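Local coordinates for protein mannose-specific lectin 3 chain 1 (PDB 3MEZ) that probably binds mannose as a bulb-type lectin domain, one of two chain types that assemble into a heterotetramer, at residues 32-37 with 94-99; 48-53 with 65-70; 59-64 with 73-78. One frame throughout, in Å; residues are numbered along the deposited sequence.

Overall arrangement
Of the contacting segments, 32-37 comes first from the N terminus, after four earlier strands, and interaction 1 closes a long loop when 94-99 comes back to it. Within that loop interactions 2 and 3 cross, their segments alternating in the order 48-53, 59-64, 65-70, 73-78, on neighbouring strands of one antiparallel sheet and the loops at their ends. Interaction 2 ties the entry to strand 53-56 to the end of strand 62-65; interaction 3 adds strand 74-76 at the sheet's edge. Leu32 packs on Ile64 and Trp74, and Ile99 on Gly60, so interactions 1 and 3 meet where the three sheets of the bulb-type lectin domain come together.

Interaction 1: 32-37 with 94-99; sequences LVLYNE and DQHVTI
The side-chain oxygen OE1 of Gln95 takes the backbone N-H of Glu37 at 2.9 Å (N to OE1), the donor lying almost in line with the C=O bond. Gln95 is gripped at its backbone as well: ND2 of Asn36 donates to its carbonyl O at 3.0 Å, with that O nearly in the plane of the asparagine amide. The side chain of Gln95 reaches across because CG turns away from its own carbonyl carbon (chi1 -58°) and the chain then runs extended, bringing OE1 also to 3.5 Å from CB of Asn36. The two amide planes stand 71° apart. Asn36 is held from its own side too, OD1 accepting from Ala38 N and ND2 donating to Gly39 O.

The contact joins two of the three antiparallel sheets of the bulb-type lectin fold, the end of strand 32-35 meeting the turn that leads into strand 97-106. That turn is an Asx turn: OD1 of Asp94 accepts from His96 N at 3.1 Å, approached from above the carboxylate plane. The CB of His96 points away from strand 32-35, but the imidazole comes back toward it, with CD2 3.7 Å from CD1 of Leu34 and Asn36 ND2 over one face near the rim. Leu34 and His96 also pack on Thr111 of the neighbouring chain 2 subunit.

Interaction 2: 48-53 with 65-70; sequences RGVDCT and HSANSN. Unlike the reference sequence in segment 48-53: Asp51 (reference Asn).
Thr53 and His65 face each other as an antiparallel hydrogen-bonded pair: His65 N donates to Thr53 O at 2.9 Å, and Thr53 N returns the bond to His65 O at 3.1 Å. The same His65 O receives two weaker approaches, a CA-H...O contact from Cys52 and a long bond from a water that also touches Thr53 OG1. Farther from the sheet a second pair of bonds takes over. Ala67 N donates to Val50 O at 2.9 Å, while Val50 N points to the hydroxyl oxygen of Ser66, a longer bond of 3.2 Å from N to OG. With OG of Ser66 opposite its backbone N (chi1 -180°), the hydroxyl extends across to Val50 and passes 3.5 Å from CA of Gly49.

The Thr53-His65 pair ends the ladder between strands 53-56 and 62-65, and the bonds of Val50 carry the contact on into the irregular loops. The experimentally established disulfide between Cys52 and Cys30 fastens this end of the bulb-type lectin domain to the neighbouring sheet, at the loop between strands 22-26 and 32-35. Ser69 OG closes the second loop on itself by donating to Ser66 O at 2.7 Å.

Packing at the outer end is light, mostly methyl and methylene contacts. CG1 of Val50, set between its backbone N and carbonyl carbon (chi1 66°), meets CB of Ala67 at 3.8 Å; the polar exception is the amide of Asn68, which the same methyl lies against, the two side chains crossing at about a right angle. CB of Asp51 reaches the methyl of Ala67, and Ser66 also touches Val73.

Interaction 3: 59-64 with 73-78; sequences RGQLEI and VWVYPR
Strands 62-65 and 74-76 form a beta hairpin in a four-stranded antiparallel sheet of the bulb-type lectin domain, with 74-76 the outermost strand within this chain; the two short strand segments run 172° apart. Leu62 and Tyr76 make one hydrogen-bonded pair, with Leu62 N donating to Tyr76 O at 2.9 Å and Tyr76 N donating back to Leu62 O. Glu63 and Val75 follow as a non-hydrogen-bonded pair. At Ile64 the register slips: its N donates to Trp74 O, but its O accepts from Val73 N at 2.7 Å. Val73 and Trp74 thus both face Ile64, a classic beta bulge.

The indole of Trp74 is swung out opposite its backbone N (chi1 176°), on the face it shares with Leu62, Ile64 and Tyr76. CD1 of Ile64 comes to 3.4 Å from CE3, meeting the ring obliquely, and CB of Leu62 approaches CZ3 from farther along the six-membered ring. CB of Tyr76 covers one face near the rim. On the other branch of Ile64, CG2 rests 4.0 Å from CB of Val73.

Just before strand 62-65, Gln61 adds a side-chain bond. Its extended chain carries NE2 to Pro77 O at 3.0 Å, just past the cis peptide bond between Tyr76 and Pro77, and a water joins NE2 to Arg78 O. CG1 of Val75 lies 3.3 Å from NE2, while Asn57 holds OE1, so both ends of the amide are engaged and its rotation is fixed. Ile64 and Trp74 pack on Leu32, Leu62 and Ile64 on Leu54; Trp109 of the chain 2 subunit meets the Tyr76 ring edge-to-face and packs on Leu62 and Pro77. Apolar side chains thus join the domain's interior to the contact with a chain 2 subunit, while Gln61 carries the polar bonds to Pro77 O and the water.

Interaction 1: 32-37 with 94-99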
ATOM      1  N   LEU A  32       1.529  29.596  16.013  1.00 23.52           N
ATOM      2  CA  LEU A  32       1.793  28.418  15.227  1.00 22.93           C
ATOM      3  C   LEU A  32       0.587  27.509  15.272  1.00 23.10           C
ATOM      4  O   LEU A  32       0.263  26.981  16.286  1.00 20.89           O
ATOM      5  CB  LEU A  32       2.936  27.664  15.849  1.00 24.78           C
ATOM      6  CG  LEU A  32       3.921  26.830  15.027  1.00 27.93           C
ATOM      7  CD1 LEU A  32       4.460  25.593  15.722  1.00 24.19           C
ATOM      8  CD2 LEU A  32       3.466  26.582  13.676  1.00 22.94           C
ATOM      9  N   VAL A  33      -0.044  27.346  14.127  1.00 21.78           N
ATOM     10  CA  VAL A  33      -1.315  26.703  14.020  1.00 22.19           C
ATOM     11  C   VAL A  33      -1.300  25.576  13.004  1.00 22.82           C
ATOM     12  O   VAL A  33      -0.829  25.746  11.917  1.00 23.44           O
ATOM     13  CB  VAL A  33      -2.394  27.740  13.675  1.00 23.43           C
ATOM     14  CG1 VAL A  33      -3.788  27.146  13.636  1.00 23.25           C
ATOM     15  CG2 VAL A  33      -2.351  28.866  14.644  1.00 23.10           C
ATOM     16  N   LEU A  34      -1.839  24.435  13.401  1.00 22.06           N
ATOM     17  CA  LEU A  34      -2.114  23.314  12.524  1.00 24.36           C
ATOM     18  C   LEU A  34      -3.546  23.445  12.027  1.00 24.16           C
ATOM     19  O   LEU A  34      -4.445  23.385  12.826  1.00 23.37           O
ATOM     20  CB  LEU A  34      -2.051  22.008  13.284  1.00 24.72           C
ATOM     21  CG  LEU A  34      -1.687  20.679  12.617  1.00 28.19           C
ATOM     22  CD1 LEU A  34      -2.438  19.526  13.166  1.00 24.43           C
ATOM     23  CD2 LEU A  34      -1.686  20.667  11.148  1.00 24.43           C
ATOM     24  N   TYR A  35      -3.730  23.643  10.734  1.00 22.39           N
ATOM     25  CA  TYR A  35      -5.058  23.664  10.168  1.00 23.55           C
ATOM     26  C   TYR A  35      -5.298  22.359   9.443  1.00 25.36           C
ATOM     27  O   TYR A  35      -4.566  21.982   8.602  1.00 23.95           O
ATOM     28  CB  TYR A  35      -5.282  24.827   9.216  1.00 23.23           C
ATOM     29  CG  TYR A  35      -5.197  26.170   9.823  1.00 20.62           C
ATOM     30  CD1 TYR A  35      -4.029  26.861   9.825  1.00 20.06           C
ATOM     31  CD2 TYR A  35      -6.294  26.772  10.367  1.00 23.54           C
ATOM     32  CE1 TYR A  35      -3.956  28.109  10.364  1.00 19.77           C
ATOM     33  CE2 TYR A  35      -6.229  28.022  10.907  1.00 24.05           C
ATOM     34  CZ  TYR A  35      -5.053  28.694  10.904  1.00 22.70           C
ATOM     35  OH  TYR A  35      -4.980  29.922  11.460  1.00 23.76           O
ATOM     36  N   ASN A  36      -6.348  21.688   9.829  1.00 27.11           N
ATOM     37  CA  ASN A  36      -6.687  20.449   9.247  1.00 30.03           C
ATOM     38  C   ASN A  36      -8.147  20.129   9.403  1.00 31.88           C
ATOM     39  O   ASN A  36      -8.905  20.943   9.764  1.00 34.00           O
ATOM     40  CB  ASN A  36      -5.836  19.335   9.817  1.00 28.39           C
ATOM     41  CG  ASN A  36      -6.151  19.036  11.233  1.00 29.80           C
ATOM     42  OD1 ASN A  36      -7.169  19.363  11.741  1.00 31.29           O
ATOM     43  ND2 ASN A  36      -5.245  18.399  11.870  1.00 33.21           N
ATOM     44  N   GLU A  37      -8.489  18.905   9.105  1.00 34.14           N
ATOM     45  CA  GLU A  37      -9.808  18.363   9.312  1.00 36.98           C
ATOM     46  C   GLU A  37      -9.872  17.318  10.368  1.00 38.41           C
ATOM     47  O   GLU A  37     -10.638  16.420  10.241  0.50 38.24           O
ATOM     48  CB  GLU A  37     -10.287  17.697   8.070  1.00 36.15           C
ATOM     49  CG  GLU A  37     -10.877  18.603   7.112  0.50 37.37           C
ATOM     50  CD  GLU A  37     -10.639  18.139   5.728  0.50 38.67           C
ATOM     51  OE1 GLU A  37     -10.752  18.952   4.803  0.50 42.03           O
ATOM     52  OE2 GLU A  37     -10.328  16.953   5.562  0.50 42.23           O
ATOM     53  N   ASP A  94      -1.957  11.578   7.874  1.00 24.45           N
ATOM     54  CA  ASP A  94      -2.846  11.689   9.023  1.00 24.84           C
ATOM     55  C   ASP A  94      -3.264  13.104   9.364  1.00 24.18           C
ATOM     56  O   ASP A  94      -4.052  13.306  10.221  1.00 24.87           O
ATOM     57  CB  ASP A  94      -2.319  10.952  10.258  1.00 24.61           C
ATOM     58  CG  ASP A  94      -0.989  11.481  10.755  1.00 26.24           C
ATOM     59  OD1 ASP A  94      -0.437  12.373  10.150  1.00 26.12           O
ATOM     60  OD2 ASP A  94      -0.506  10.970  11.735  1.00 26.09           O
ATOM     61  N   GLN A  95      -2.696  14.056   8.664  1.00 23.00           N
ATOM     62  CA  GLN A  95      -2.909  15.477   8.866  1.00 22.95           C
ATOM     63  C   GLN A  95      -2.382  15.977  10.211  1.00 22.68           C
ATOM     64  O   GLN A  95      -2.889  16.884  10.764  1.00 23.05           O
ATOM     65  CB  GLN A  95      -4.375  15.836   8.707  1.00 24.52           C
ATOM     66  CG  GLN A  95      -5.015  15.492   7.397  1.00 22.03           C
ATOM     67  CD  GLN A  95      -6.516  15.720   7.399  1.00 30.96           C
ATOM     68  OE1 GLN A  95      -7.002  16.594   8.033  1.00 34.64           O
ATOM     69  NE2 GLN A  95      -7.230  14.881   6.731  1.00 35.22           N
ATOM     70  N   HIS A  96      -1.347  15.336  10.690  1.00 22.11           N
ATOM     71  CA  HIS A  96      -0.688  15.710  11.923  1.00 22.11           C
ATOM     72  C   HIS A  96       0.810  15.834  11.743  1.00 20.37           C
ATOM     73  O   HIS A  96       1.335  15.288  10.852  1.00 22.28           O
ATOM     74  CB  HIS A  96      -1.032  14.724  13.037  1.00 21.85           C
ATOM     75  CG  HIS A  96      -2.269  15.092  13.766  1.00 24.80           C
ATOM     76  ND1 HIS A  96      -3.438  14.399  13.618  1.00 28.95           N
ATOM     77  CD2 HIS A  96      -2.545  16.126  14.578  1.00 23.16           C
ATOM     78  CE1 HIS A  96      -4.375  14.970  14.334  1.00 28.20           C
ATOM     79  NE2 HIS A  96      -3.857  16.027  14.923  1.00 31.55           N
ATOM     80  N   VAL A  97       1.464  16.554  12.630  1.00 21.23           N
ATOM     81  CA  VAL A  97       2.886  16.669  12.594  1.00 19.46           C
ATOM     82  C   VAL A  97       3.459  15.798  13.695  1.00 19.83           C
ATOM     83  O   VAL A  97       3.166  15.980  14.832  1.00 19.58           O
ATOM     84  CB  VAL A  97       3.368  18.115  12.817  1.00 19.50           C
ATOM     85  CG1 VAL A  97       4.861  18.191  12.803  1.00 19.97           C
ATOM     86  CG2 VAL A  97       2.790  19.031  11.804  1.00 19.74           C
ATOM     87  N   THR A  98       4.297  14.873  13.306  1.00 18.57           N
ATOM     88  CA  THR A  98       4.984  13.961  14.188  1.00 20.02           C
ATOM     89  C   THR A  98       6.504  14.142  14.033  1.00 19.92           C
ATOM     90  O   THR A  98       6.995  14.293  12.958  1.00 18.45           O
ATOM     91  CB  THR A  98       4.649  12.493  13.903  1.00 20.29           C
ATOM     92  OG1 THR A  98       3.258  12.273  13.957  1.00 21.00           O
ATOM     93  CG2 THR A  98       5.286  11.640  14.869  1.00 20.86           C
ATOM     94  N   ILE A  99       7.207  14.117  15.146  1.00 18.98           N
ATOM     95  CA  ILE A  99       8.636  14.272  15.167  1.00 19.36           C
ATOM     96  C   ILE A  99       9.284  12.929  15.402  1.00 18.62           C
ATOM     97  O   ILE A  99       8.958  12.263  16.321  1.00 18.80           O
ATOM     98  CB  ILE A  99       9.053  15.200  16.270  1.00 20.86           C
ATOM     99  CG1 ILE A  99       8.384  16.544  16.086  1.00 25.35           C
ATOM    100  CG2 ILE A  99      10.529  15.284  16.386  1.00 21.70           C
ATOM    101  CD1 ILE A  99       8.844  17.246  15.061  1.00 23.09           C
TER

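Interaction 2: 48-53 with 65-70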
ATOM      1  N   ARG A  48       2.678  37.180  21.039  1.00 37.15           N
ATOM      2  CA  ARG A  48       3.758  36.970  21.973  1.00 36.92           C
ATOM      3  C   ARG A  48       5.072  37.378  21.369  1.00 36.17           C
ATOM      4  O   ARG A  48       6.092  37.265  21.973  1.00 37.57           O
ATOM      5  CB  ARG A  48       3.809  35.526  22.473  1.00 36.94           C
ATOM      6  CG  ARG A  48       2.667  35.128  23.387  1.00 38.08           C
ATOM      7  CD  ARG A  48       3.096  34.178  24.508  0.50 39.19           C
ATOM      8  NE  ARG A  48       1.972  33.476  25.143  0.50 38.46           N
ATOM      9  CZ  ARG A  48       1.980  32.226  25.614  0.50 39.86           C
ATOM     10  NH1 ARG A  48       3.069  31.466  25.546  0.50 40.85           N
ATOM     11  NH2 ARG A  48       0.882  31.725  26.168  0.50 39.19           N
ATOM     12  N   GLY A  49       5.043  37.798  20.135  1.00 34.89           N
ATOM     13  CA  GLY A  49       6.279  38.034  19.445  1.00 34.86           C
ATOM     14  C   GLY A  49       6.124  38.768  18.156  1.00 34.59           C
ATOM     15  O   GLY A  49       5.031  38.947  17.728  1.00 36.03           O
ATOM     16  N   VAL A  50       7.233  39.157  17.542  1.00 34.65           N
ATOM     17  CA  VAL A  50       7.235  39.743  16.216  1.00 34.07           C
ATOM     18  C   VAL A  50       8.235  39.127  15.209  1.00 32.89           C
ATOM     19  O   VAL A  50       9.333  38.779  15.556  1.00 33.03           O
ATOM     20  CB  VAL A  50       7.400  41.262  16.290  0.50 33.53           C
ATOM     21  CG1 VAL A  50       8.724  41.621  16.816  0.50 34.35           C
ATOM     22  CG2 VAL A  50       7.248  41.841  14.963  0.50 33.76           C
ATOM     23  N   ASP A  51       7.801  38.993  13.968  1.00 31.78           N
ATOM     24  CA  ASP A  51       8.606  38.381  12.939  1.00 31.59           C
ATOM     25  C   ASP A  51       9.041  36.983  13.378  1.00 29.14           C
ATOM     26  O   ASP A  51      10.128  36.603  13.192  1.00 28.73           O
ATOM     27  CB  ASP A  51       9.792  39.241  12.563  1.00 30.48           C
ATOM     28  CG  ASP A  51       9.388  40.454  11.725  1.00 36.96           C
ATOM     29  OD1 ASP A  51       8.405  40.380  11.004  1.00 40.31           O
ATOM     30  OD2 ASP A  51      10.037  41.482  11.812  1.00 42.66           O
ATOM     31  N   CYS A  52       8.129  36.265  13.984  1.00 28.75           N
ATOM     32  CA  CYS A  52       8.434  34.975  14.546  1.00 27.50           C
ATOM     33  C   CYS A  52       8.756  33.876  13.524  1.00 27.16           C
ATOM     34  O   CYS A  52       8.219  33.851  12.442  1.00 24.65           O
ATOM     35  CB  CYS A  52       7.325  34.527  15.489  1.00 27.56           C
ATOM     36  SG  CYS A  52       6.921  35.565  16.872  1.00 29.01           S
ATOM     37  N   THR A  53       9.617  32.968  13.959  1.00 25.15           N
ATOM     38  CA  THR A  53      10.070  31.846  13.202  1.00 25.64           C
ATOM     39  C   THR A  53      10.113  30.571  14.036  1.00 24.92           C
ATOM     40  O   THR A  53      10.198  30.604  15.217  1.00 24.16           O
ATOM     41  CB  THR A  53      11.461  32.071  12.632  1.00 27.26           C
ATOM     42  OG1 THR A  53      12.394  32.041  13.687  1.00 29.17           O
ATOM     43  CG2 THR A  53      11.571  33.387  11.898  1.00 26.00           C
ATOM     44  N   HIS A  65      10.945  31.417  17.901  1.00 28.24           N
ATOM     45  CA  HIS A  65      11.844  32.530  18.217  1.00 30.32           C
ATOM     46  C   HIS A  65      11.330  33.839  17.683  1.00 32.07           C
ATOM     47  O   HIS A  65      10.813  33.896  16.617  1.00 31.12           O
ATOM     48  CB  HIS A  65      13.217  32.326  17.642  1.00 29.32           C
ATOM     49  CG  HIS A  65      14.038  31.318  18.355  1.00 35.24           C
ATOM     50  ND1 HIS A  65      14.098  30.003  17.969  1.00 37.93           N
ATOM     51  CD2 HIS A  65      14.856  31.429  19.415  1.00 37.55           C
ATOM     52  CE1 HIS A  65      14.912  29.350  18.761  1.00 37.20           C
ATOM     53  NE2 HIS A  65      15.385  30.192  19.644  1.00 38.29           N
ATOM     54  N   SER A  66      11.521  34.889  18.449  1.00 33.51           N
ATOM     55  CA  SER A  66      11.001  36.194  18.146  1.00 36.58           C
ATOM     56  C   SER A  66      12.098  37.142  17.757  1.00 38.42           C
ATOM     57  O   SER A  66      13.229  36.910  18.020  1.00 39.33           O
ATOM     58  CB  SER A  66      10.269  36.755  19.345  1.00 36.31           C
ATOM     59  OG  SER A  66       9.758  38.012  19.056  1.00 38.87           O
ATOM     60  N   ALA A  67      11.731  38.202  17.080  1.00 41.51           N
ATOM     61  CA  ALA A  67      12.679  39.170  16.578  1.00 43.70           C
ATOM     62  C   ALA A  67      13.409  39.882  17.694  1.00 44.74           C
ATOM     63  O   ALA A  67      14.564  40.154  17.611  1.00 45.65           O
ATOM     64  CB  ALA A  67      11.994  40.147  15.690  1.00 43.85           C
ATOM     65  N   ASN A  68      12.712  40.181  18.756  1.00 46.03           N
ATOM     66  CA  ASN A  68      13.390  40.551  19.951  1.00 46.65           C
ATOM     67  C   ASN A  68      13.562  39.312  20.736  1.00 46.48           C
ATOM     68  O   ASN A  68      12.700  39.033  21.493  0.50 46.28           O
ATOM     69  CB  ASN A  68      12.453  41.389  20.759  0.50 46.70           C
ATOM     70  CG  ASN A  68      11.474  42.103  19.912  0.50 46.53           C
ATOM     71  OD1 ASN A  68      10.402  42.483  20.358  0.50 47.21           O
ATOM     72  ND2 ASN A  68      11.834  42.302  18.670  0.50 46.97           N
ATOM     73  N   SER A  69      14.620  38.543  20.572  1.00 47.18           N
ATOM     74  CA  SER A  69      14.489  37.221  21.111  1.00 47.02           C
ATOM     75  C   SER A  69      14.432  37.482  22.561  1.00 47.69           C
ATOM     76  O   SER A  69      13.429  38.041  22.970  1.00 48.37           O
ATOM     77  CB  SER A  69      15.566  36.287  20.650  1.00 46.88           C
ATOM     78  OG  SER A  69      15.192  35.763  19.404  1.00 46.41           O
ATOM     79  N   ASN A  70      15.503  37.306  23.314  1.00 47.52           N
ATOM     80  CA  ASN A  70      16.576  36.344  23.138  1.00 46.59           C
ATOM     81  C   ASN A  70      16.232  34.894  23.362  1.00 44.63           C
ATOM     82  O   ASN A  70      16.729  34.037  22.702  1.00 45.79           O
ATOM     83  CB  ASN A  70      17.725  36.719  24.044  1.00 47.28           C
ATOM     84  CG  ASN A  70      18.765  37.526  23.337  1.00 50.84           C
ATOM     85  OD1 ASN A  70      19.850  37.042  23.073  1.00 57.23           O
ATOM     86  ND2 ASN A  70      18.445  38.754  23.022  1.00 51.31           N
TER
HETATM   87  O   HOH W   1      13.039  35.107  14.541  1.00 50.23           O

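Interaction 3: 59-64 with 73-78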
ATOM      1  N   ARG A  59      17.135  18.118  19.874  1.00 21.83           N
ATOM      2  CA  ARG A  59      16.446  17.231  20.759  1.00 22.33           C
ATOM      3  C   ARG A  59      15.028  16.850  20.299  1.00 20.83           C
ATOM      4  O   ARG A  59      14.334  16.232  21.006  1.00 21.30           O
ATOM      5  CB  ARG A  59      16.416  17.781  22.169  1.00 23.46           C
ATOM      6  CG  ARG A  59      17.712  18.328  22.670  1.00 27.86           C
ATOM      7  CD  ARG A  59      18.554  17.318  23.429  1.00 31.68           C
ATOM      8  NE  ARG A  59      17.888  16.481  24.406  1.00 30.25           N
ATOM      9  CZ  ARG A  59      17.653  16.784  25.678  1.00 33.98           C
ATOM     10  NH1 ARG A  59      17.999  17.953  26.187  1.00 29.83           N
ATOM     11  NH2 ARG A  59      17.066  15.897  26.444  1.00 24.29           N
ATOM     12  N   GLY A  60      14.632  17.208  19.104  1.00 21.15           N
ATOM     13  CA  GLY A  60      13.290  16.924  18.671  1.00 21.39           C
ATOM     14  C   GLY A  60      12.185  17.866  19.102  1.00 21.44           C
ATOM     15  O   GLY A  60      11.069  17.592  18.851  1.00 23.42           O
ATOM     16  N   GLN A  61      12.527  18.985  19.709  1.00 19.88           N
ATOM     17  CA  GLN A  61      11.578  19.995  20.112  1.00 20.63           C
ATOM     18  C   GLN A  61      11.471  21.123  19.071  1.00 20.12           C
ATOM     19  O   GLN A  61      12.411  21.482  18.448  1.00 18.53           O
ATOM     20  CB  GLN A  61      11.956  20.679  21.429  1.00 20.48           C
ATOM     21  CG  GLN A  61      12.148  19.835  22.680  1.00 23.04           C
ATOM     22  CD  GLN A  61      12.891  20.588  23.745  1.00 24.16           C
ATOM     23  OE1 GLN A  61      14.021  20.953  23.561  1.00 23.70           O
ATOM     24  NE2 GLN A  61      12.248  20.823  24.837  1.00 21.01           N
ATOM     25  N   LEU A  62      10.285  21.662  18.911  1.00 19.04           N
ATOM     26  CA  LEU A  62      10.081  22.859  18.123  1.00 19.82           C
ATOM     27  C   LEU A  62      10.357  24.051  19.005  1.00 19.92           C
ATOM     28  O   LEU A  62      10.023  24.012  20.127  1.00 24.21           O
ATOM     29  CB  LEU A  62       8.652  22.935  17.579  1.00 16.19           C
ATOM     30  CG  LEU A  62       8.240  21.948  16.506  1.00 19.86           C
ATOM     31  CD1 LEU A  62       6.825  22.117  16.225  1.00 18.44           C
ATOM     32  CD2 LEU A  62       9.049  22.174  15.309  1.00 14.96           C
ATOM     33  N   GLU A  63      10.974  25.085  18.483  1.00 20.90           N
ATOM     34  CA  GLU A  63      11.199  26.332  19.165  1.00 21.73           C
ATOM     35  C   GLU A  63      10.700  27.514  18.350  1.00 23.11           C
ATOM     36  O   GLU A  63      11.125  27.693  17.256  1.00 24.34           O
ATOM     37  CB  GLU A  63      12.693  26.540  19.406  1.00 21.79           C
ATOM     38  CG  GLU A  63      13.447  25.367  19.986  1.00 21.15           C
ATOM     39  CD  GLU A  63      14.851  25.713  20.448  1.00 27.13           C
ATOM     40  OE1 GLU A  63      15.435  24.946  21.177  1.00 27.56           O
ATOM     41  OE2 GLU A  63      15.347  26.761  20.103  1.00 30.75           O
ATOM     42  N   ILE A  64       9.827  28.325  18.900  1.00 23.17           N
ATOM     43  CA  ILE A  64       9.430  29.581  18.280  1.00 24.60           C
ATOM     44  C   ILE A  64      10.316  30.689  18.806  1.00 26.50           C
ATOM     45  O   ILE A  64      10.435  30.856  19.987  1.00 27.07           O
ATOM     46  CB  ILE A  64       7.933  29.923  18.521  1.00 22.59           C
ATOM     47  CG1 ILE A  64       7.014  28.862  17.929  1.00 23.48           C
ATOM     48  CG2 ILE A  64       7.600  31.231  17.964  1.00 24.22           C
ATOM     49  CD1 ILE A  64       5.594  29.067  18.232  1.00 21.01           C
ATOM     50  N   VAL A  73      10.126  32.041  22.384  1.00 29.45           N
ATOM     51  CA  VAL A  73       8.783  32.283  22.745  1.00 29.40           C
ATOM     52  C   VAL A  73       8.027  31.065  23.265  1.00 28.39           C
ATOM     53  O   VAL A  73       7.147  31.200  24.062  1.00 28.82           O
ATOM     54  CB  VAL A  73       8.061  32.890  21.547  1.00 29.78           C
ATOM     55  CG1 VAL A  73       6.670  33.086  21.858  1.00 28.42           C
ATOM     56  CG2 VAL A  73       8.697  34.184  21.232  1.00 32.31           C
ATOM     57  N   TRP A  74       8.314  29.901  22.713  1.00 25.52           N
ATOM     58  CA  TRP A  74       7.600  28.687  23.036  1.00 24.55           C
ATOM     59  C   TRP A  74       8.507  27.522  22.714  1.00 24.15           C
ATOM     60  O   TRP A  74       9.250  27.574  21.812  1.00 23.77           O
ATOM     61  CB  TRP A  74       6.305  28.681  22.229  1.00 23.17           C
ATOM     62  CG  TRP A  74       5.369  27.525  22.269  1.00 23.58           C
ATOM     63  CD1 TRP A  74       4.390  27.295  23.157  1.00 23.55           C
ATOM     64  CD2 TRP A  74       5.257  26.519  21.298  1.00 22.24           C
ATOM     65  NE1 TRP A  74       3.704  26.177  22.829  1.00 20.94           N
ATOM     66  CE2 TRP A  74       4.221  25.683  21.682  1.00 23.08           C
ATOM     67  CE3 TRP A  74       5.950  26.226  20.131  1.00 25.79           C
ATOM     68  CZ2 TRP A  74       3.876  24.590  20.962  1.00 25.74           C
ATOM     69  CZ3 TRP A  74       5.612  25.136  19.451  1.00 25.46           C
ATOM     70  CH2 TRP A  74       4.567  24.345  19.842  1.00 22.00           C
ATOM     71  N   VAL A  75       8.452  26.485  23.514  1.00 23.85           N
ATOM     72  CA  VAL A  75       9.196  25.265  23.269  1.00 23.38           C
ATOM     73  C   VAL A  75       8.283  24.093  23.439  1.00 24.22           C
ATOM     74  O   VAL A  75       7.550  24.078  24.362  1.00 26.82           O
ATOM     75  CB  VAL A  75      10.367  25.125  24.216  1.00 24.11           C
ATOM     76  CG1 VAL A  75      10.968  23.810  24.039  1.00 22.87           C
ATOM     77  CG2 VAL A  75      11.368  26.206  23.962  1.00 26.47           C
ATOM     78  N   TYR A  76       8.295  23.152  22.517  1.00 22.27           N
ATOM     79  CA  TYR A  76       7.373  22.037  22.585  1.00 23.42           C
ATOM     80  C   TYR A  76       7.950  20.718  22.051  1.00 22.79           C
ATOM     81  O   TYR A  76       8.525  20.686  21.030  1.00 22.34           O
ATOM     82  CB  TYR A  76       6.056  22.389  21.889  1.00 23.56           C
ATOM     83  CG  TYR A  76       4.914  21.487  22.237  1.00 23.41           C
ATOM     84  CD1 TYR A  76       4.715  20.316  21.565  1.00 23.85           C
ATOM     85  CD2 TYR A  76       4.052  21.799  23.252  1.00 22.64           C
ATOM     86  CE1 TYR A  76       3.701  19.499  21.883  1.00 27.27           C
ATOM     87  CE2 TYR A  76       3.056  20.978  23.586  1.00 27.17           C
ATOM     88  CZ  TYR A  76       2.877  19.832  22.897  1.00 26.61           C
ATOM     89  OH  TYR A  76       1.881  19.004  23.214  1.00 31.93           O
ATOM     90  N   PRO A  77       7.792  19.637  22.782  1.00 24.03           N
ATOM     91  CA  PRO A  77       7.195  19.630  24.101  1.00 24.53           C
ATOM     92  C   PRO A  77       8.095  20.363  25.103  1.00 24.63           C
ATOM     93  O   PRO A  77       9.223  20.632  24.867  1.00 22.86           O
ATOM     94  CB  PRO A  77       7.171  18.151  24.453  1.00 25.14           C
ATOM     95  CG  PRO A  77       7.232  17.477  23.212  1.00 26.20           C
ATOM     96  CD  PRO A  77       7.987  18.291  22.282  1.00 22.79           C
ATOM     97  N   ARG A  78       7.528  20.684  26.233  1.00 25.54           N
ATOM     98  CA  ARG A  78       8.173  21.575  27.135  1.00 26.71           C
ATOM     99  C   ARG A  78       9.511  21.053  27.644  1.00 25.75           C
ATOM    100  O   ARG A  78      10.434  21.810  27.766  1.00 25.12           O
ATOM    101  CB  ARG A  78       7.248  21.875  28.282  1.00 27.34           C
ATOM    102  CG  ARG A  78       7.681  22.981  29.095  1.00 30.19           C
ATOM    103  CD  ARG A  78       6.877  23.069  30.322  1.00 35.56           C
ATOM    104  NE  ARG A  78       6.571  24.452  30.559  1.00 39.06           N
ATOM    105  CZ  ARG A  78       6.819  25.087  31.675  1.00 41.43           C
ATOM    106  NH1 ARG A  78       6.496  26.338  31.738  1.00 43.14           N
ATOM    107  NH2 ARG A  78       7.380  24.480  32.711  1.00 41.22           N
TER
HETATM  108  O   HOH W   2      13.374  22.157  27.205  1.00 23.29           O